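Local structure of Exo-beta-1,3-glucanase (Streptomyces sp. SirexAA-E, 4PEY) at residues Asn144-Gly149 / Gly168-Gln173; Gly331-Gly336 / Ala362-Ser367. The protein hydrolyses laminarin and laminarioligosaccharides as an exo-beta-1,3-glucanase of glycoside hydrolase family 55, working from non-reducing chain ends and producing glucose and laminaribiose. The protein carries 1 engineered substitution. All coordinates share one frame; numbering follows the deposited sequence.

Two parallel bridges between successive coils, one in each of the tandem beta-helices, are a worked example of how a solenoid is closed coil by coil. Followed from the N terminus, the chain enters the first beta-helix, where contact 1 closes a loop of 18 residues: the end of strand 138-144 meets the end of strand 162-168 on the next coil. In the second beta-helix contact 2 closes a loop of 25 residues, setting strand 333-335 beside the start of strand 367-375. The two loops follow in series, neither nested nor crossing. Contact 1 and contact 2 are about 20 Å apart at their nearest atoms, on opposite sides of the chain's centre; contact 1 adjoins bound sugar, whereas contact 2 lies far from any known substrate-binding residue.

Contact 1: residues Asn144-Gly149 / Gly168-Gln173; sequences NLAPDG and GPYSQQ. With BGC (beta-D-glucopyranose), chain B; BGC (beta-D-glucopyranose), chain C.
Asn144 pairs with Gly168 in a single parallel bridge where successive coils of a parallel beta-helix leave their strands, and Leu145 N marks it with a bond of 3.0 Å to Gly168 O. Beyond this point both chains turn into loops, joined by one side-chain hydrogen bond and close packing.

Gln172 shows how. Its CB sets out toward 144-149; CG then packs on Leu145 CB at 3.8 Å, and a bend at chi2 (-74°) turns NE2 toward Leu145 O. NE2 gives that oxygen, which lies close to the plane of the Gln172 amide, a nearly straight bond of 2.8 Å, and it also reaches Val128 O. At the other branch of the tip, OE1 accepts from Gly155 N, so three backbone groups fix the rotation of this buried amide.

Asn144 serves both segments. With CG turned opposite the backbone N (chi1 -174°), the amide lies forward along the chain, and OD1 takes the N-H of Ala146 at 2.9 Å, the donor standing above the carbonyl plane, forming an Asx turn. The same OD1 stands at the edge of the Tyr170 ring, 3.3 Å from Tyr170 CD2, with amide and ring planes 53° apart. With an alanine here, the Ala146 N-H would probably lose its acceptor and the turn its brace, leaving the Tyr170 ring edge without its polar neighbour.

Residues Pro169-Gln172 form a type II' beta turn, into which Ala146 presses its methyl: CB lies 3.6 Å from Tyr170 CB. Ser171 OG, beside that methyl, bonds to Gly151 O. The turn delivers the chain to Gln173, an established substrate-binding residue, whose NE2 bridges two linked glucoses, at 2.6 Å from O2 of the chain B sugar and 2.5 Å from O2 of the chain C sugar.

Contact 2: residues Gly331-Gly336 / Ala362-Ser367; sequences GVKVAG and AANPTS
Val332 and Val334 clasp Ser367 from its two backbone ends, the parallel pairing expected between adjacent coils of a beta-helix. Ser367 N bonds to Val332 O at 2.9 Å, and Ser367 O accepts from Val334 N at 3.0 Å, placing Lys333 opposite Ser367. Farther back, Gly331 N makes a weak bond to Asn364 O.

Side-chain polar bonds extend the pairing. Thr366 OG1, set beside its own backbone N (chi1 -77°), accepts from Val332 N at 3.1 Å. The Lys333 chain runs back along its own segment, and a bend at chi4 brings NZ to 2.8 Å from Gly331 O; from there one water links NZ to Asn364 OD1. Asn364 ND2 bonds to Asn304, while Ser367 OG has Arg220 as a partner.

Close packing fills in the rest. The Val332 and Thr366 side chains lie side by side, with Thr366 CG2 3.9 Å from Val332 CB. The Asn364 amide lies against Gly331 CA, its OD1 nearest at 3.4 Å, where a side chain would clash with ND2.

On its other edge strand 333-335 pairs with strand 306-309, while Val332 and Val334 pack on strand 324-326 and Val334 also meets Leu368 and Val371 of strand 367-375.

Contact 1: residues Asn144-Gly149 / Gly168-Gln173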
# COMPACT_ATOMS: atom_id res chain seq x y z
N ASN A 144 1.35 -7.14 -18.13
CA ASN A 144 0.22 -6.29 -18.51
C ASN A 144 -0.54 -5.87 -17.27
O ASN A 144 -1.04 -6.73 -16.54
CB ASN A 144 -0.69 -7.04 -19.49
CG ASN A 144 -1.82 -6.18 -20.06
OD1 ASN A 144 -2.09 -5.08 -19.60
ND2 ASN A 144 -2.48 -6.71 -21.08
N LEU A 145 -0.64 -4.57 -17.01
CA LEU A 145 -1.30 -4.08 -15.80
C LEU A 145 -2.76 -3.71 -16.02
O LEU A 145 -3.43 -3.25 -15.10
CB LEU A 145 -0.54 -2.87 -15.25
CG LEU A 145 0.95 -3.08 -15.01
CD1 LEU A 145 1.58 -1.79 -14.46
CD2 LEU A 145 1.18 -4.24 -14.06
N ALA A 146 -3.25 -3.91 -17.24
CA ALA A 146 -4.60 -3.47 -17.59
C ALA A 146 -5.57 -4.64 -17.72
O ALA A 146 -5.17 -5.73 -18.12
CB ALA A 146 -4.57 -2.65 -18.89
N PRO A 147 -6.85 -4.42 -17.38
CA PRO A 147 -7.82 -5.50 -17.56
C PRO A 147 -8.02 -5.80 -19.04
O PRO A 147 -7.75 -4.94 -19.88
CB PRO A 147 -9.10 -4.93 -16.93
CG PRO A 147 -8.94 -3.44 -17.05
CD PRO A 147 -7.46 -3.20 -16.85
N ASP A 148 -8.47 -7.01 -19.35
CA ASP A 148 -8.80 -7.36 -20.72
C ASP A 148 -9.89 -6.40 -21.19
O ASP A 148 -10.93 -6.27 -20.54
CB ASP A 148 -9.27 -8.81 -20.81
CG ASP A 148 -9.31 -9.32 -22.24
OD1 ASP A 148 -8.81 -8.62 -23.15
OD2 ASP A 148 -9.82 -10.44 -22.44
N GLY A 149 -9.63 -5.70 -22.29
CA GLY A 149 -10.55 -4.71 -22.80
C GLY A 149 -10.11 -3.28 -22.53
O GLY A 149 -10.71 -2.33 -23.04
N GLY A 168 3.40 -3.04 -19.46
CA GLY A 168 2.41 -2.27 -20.20
C GLY A 168 1.27 -1.81 -19.32
O GLY A 168 0.40 -2.60 -18.96
N PRO A 169 1.26 -0.52 -18.93
CA PRO A 169 0.15 -0.07 -18.08
C PRO A 169 -1.16 0.11 -18.83
O PRO A 169 -2.23 -0.08 -18.23
CB PRO A 169 0.65 1.28 -17.54
CG PRO A 169 2.17 1.23 -17.70
CD PRO A 169 2.37 0.44 -18.97
N TYR A 170 -1.08 0.47 -20.12
CA TYR A 170 -2.24 0.80 -20.95
C TYR A 170 -3.16 1.80 -20.25
O TYR A 170 -2.80 2.96 -20.13
CB TYR A 170 -2.99 -0.47 -21.34
CG TYR A 170 -2.13 -1.41 -22.17
CD1 TYR A 170 -1.91 -1.17 -23.52
CD2 TYR A 170 -1.54 -2.53 -21.61
CE1 TYR A 170 -1.11 -2.01 -24.29
CE2 TYR A 170 -0.75 -3.38 -22.36
CZ TYR A 170 -0.54 -3.12 -23.70
OH TYR A 170 0.25 -3.97 -24.44
N SER A 171 -4.33 1.36 -19.78
CA SER A 171 -5.30 2.27 -19.18
C SER A 171 -5.05 2.67 -17.71
O SER A 171 -5.73 3.56 -17.19
CB SER A 171 -6.70 1.66 -19.28
OG SER A 171 -6.69 0.33 -18.80
N GLN A 172 -4.10 2.03 -17.04
CA GLN A 172 -3.75 2.41 -15.67
C GLN A 172 -3.50 3.90 -15.53
O GLN A 172 -2.68 4.45 -16.25
CB GLN A 172 -2.51 1.65 -15.21
CG GLN A 172 -2.75 0.19 -14.85
CD GLN A 172 -3.48 0.03 -13.52
OE1 GLN A 172 -3.75 1.01 -12.83
NE2 GLN A 172 -3.81 -1.20 -13.18
N GLN A 173 -4.19 4.55 -14.60
CA GLN A 173 -4.06 5.99 -14.39
C GLN A 173 -2.66 6.38 -13.94
O GLN A 173 -2.09 7.39 -14.39
CB GLN A 173 -5.05 6.47 -13.33
CG GLN A 173 -6.50 6.35 -13.71
CD GLN A 173 -7.41 6.47 -12.49
OE1 GLN A 173 -6.98 6.87 -11.39
NE2 GLN A 173 -8.67 6.10 -12.67
C2 BGC B . -10.46 6.90 -15.29
C3 BGC B . -11.79 7.10 -14.57
C4 BGC B . -12.48 8.35 -15.07
C5 BGC B . -12.60 8.28 -16.58
C6 BGC B . -13.28 9.51 -17.15
C1 BGC B . -10.65 6.97 -16.80
O1 BGC B . -9.39 6.94 -17.43
O2 BGC B . -9.90 5.65 -14.93
O3 BGC B . -11.49 7.21 -13.12
O4 BGC B . -13.77 8.46 -14.48
O5 BGC B . -11.30 8.18 -17.12
O6 BGC B . -13.47 9.33 -18.54
C2 BGC C . -11.55 6.41 -10.89
C3 BGC C . -12.44 5.96 -9.74
C4 BGC C . -13.67 6.86 -9.66
C5 BGC C . -14.36 6.89 -11.01
C6 BGC C . -15.59 7.79 -10.95
C1 BGC C . -12.33 6.57 -12.19
O2 BGC C . -10.55 5.43 -11.09
O3 BGC C . -11.62 6.08 -8.57
O4 BGC C . -14.53 6.38 -8.64
O5 BGC C . -13.46 7.40 -11.98
O6 BGC C . -16.26 7.75 -12.20

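Contact 2: residues Gly331-Gly336 / Ala362-Ser367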
# COMPACT_ATOMS: atom_id res chain seq x y z
N GLY A 331 13.65 -0.18 14.53
CA GLY A 331 13.60 -1.41 13.76
C GLY A 331 12.33 -2.24 13.74
O GLY A 331 12.36 -3.40 13.34
N VAL A 332 11.21 -1.67 14.15
CA VAL A 332 9.97 -2.44 14.10
C VAL A 332 9.52 -2.51 12.64
O VAL A 332 9.63 -1.54 11.90
CB VAL A 332 8.88 -1.81 15.01
CG1 VAL A 332 7.50 -2.39 14.72
CG2 VAL A 332 9.26 -2.03 16.46
N LYS A 333 9.06 -3.68 12.22
CA LYS A 333 8.67 -3.91 10.83
C LYS A 333 7.25 -4.45 10.79
O LYS A 333 7.02 -5.64 11.05
CB LYS A 333 9.66 -4.88 10.16
CG LYS A 333 11.10 -4.37 10.21
CD LYS A 333 12.14 -5.44 9.88
CE LYS A 333 13.56 -4.95 10.18
NZ LYS A 333 13.95 -5.01 11.63
N VAL A 334 6.31 -3.56 10.50
CA VAL A 334 4.90 -3.93 10.38
C VAL A 334 4.63 -4.17 8.91
O VAL A 334 4.97 -3.32 8.08
CB VAL A 334 3.97 -2.84 10.93
CG1 VAL A 334 2.52 -3.30 10.88
CG2 VAL A 334 4.37 -2.47 12.35
N ALA A 335 4.04 -5.31 8.57
CA ALA A 335 3.92 -5.69 7.16
C ALA A 335 2.69 -6.52 6.86
O ALA A 335 2.44 -7.52 7.53
CB ALA A 335 5.16 -6.46 6.71
N GLY A 336 1.93 -6.12 5.84
CA GLY A 336 0.87 -6.96 5.30
C GLY A 336 -0.36 -7.10 6.16
O GLY A 336 -0.91 -8.19 6.29
N ALA A 362 17.81 6.52 12.73
CA ALA A 362 18.29 6.57 11.34
C ALA A 362 18.95 5.28 10.87
O ALA A 362 18.74 4.84 9.74
CB ALA A 362 19.26 7.73 11.17
N ALA A 363 19.75 4.65 11.73
CA ALA A 363 20.46 3.45 11.31
C ALA A 363 19.50 2.27 11.13
O ALA A 363 19.70 1.43 10.25
CB ALA A 363 21.55 3.09 12.33
N ASN A 364 18.45 2.23 11.94
CA ASN A 364 17.53 1.09 11.97
C ASN A 364 16.10 1.59 12.19
O ASN A 364 15.57 1.51 13.31
CB ASN A 364 17.94 0.10 13.07
CG ASN A 364 17.15 -1.19 13.02
OD1 ASN A 364 16.56 -1.53 12.00
ND2 ASN A 364 17.15 -1.93 14.13
N PRO A 365 15.48 2.14 11.14
CA PRO A 365 14.16 2.75 11.30
C PRO A 365 13.04 1.75 11.50
O PRO A 365 13.19 0.56 11.23
CB PRO A 365 13.97 3.52 9.99
CG PRO A 365 14.85 2.85 9.01
CD PRO A 365 16.04 2.38 9.80
N THR A 366 11.91 2.26 11.97
CA THR A 366 10.67 1.49 11.94
C THR A 366 10.00 1.70 10.59
O THR A 366 10.10 2.79 10.00
CB THR A 366 9.76 1.90 13.12
OG1 THR A 366 10.27 1.31 14.31
CG2 THR A 366 8.30 1.44 12.91
N SER A 367 9.36 0.65 10.07
CA SER A 367 8.66 0.74 8.80
C SER A 367 7.25 0.18 8.85
O SER A 367 6.96 -0.73 9.63
CB SER A 367 9.45 0.02 7.69
OG SER A 367 9.72 -1.34 8.04
O HOH W 1 16.64 -4.18 11.39
O HOH W 2 7.84 -3.20 7.56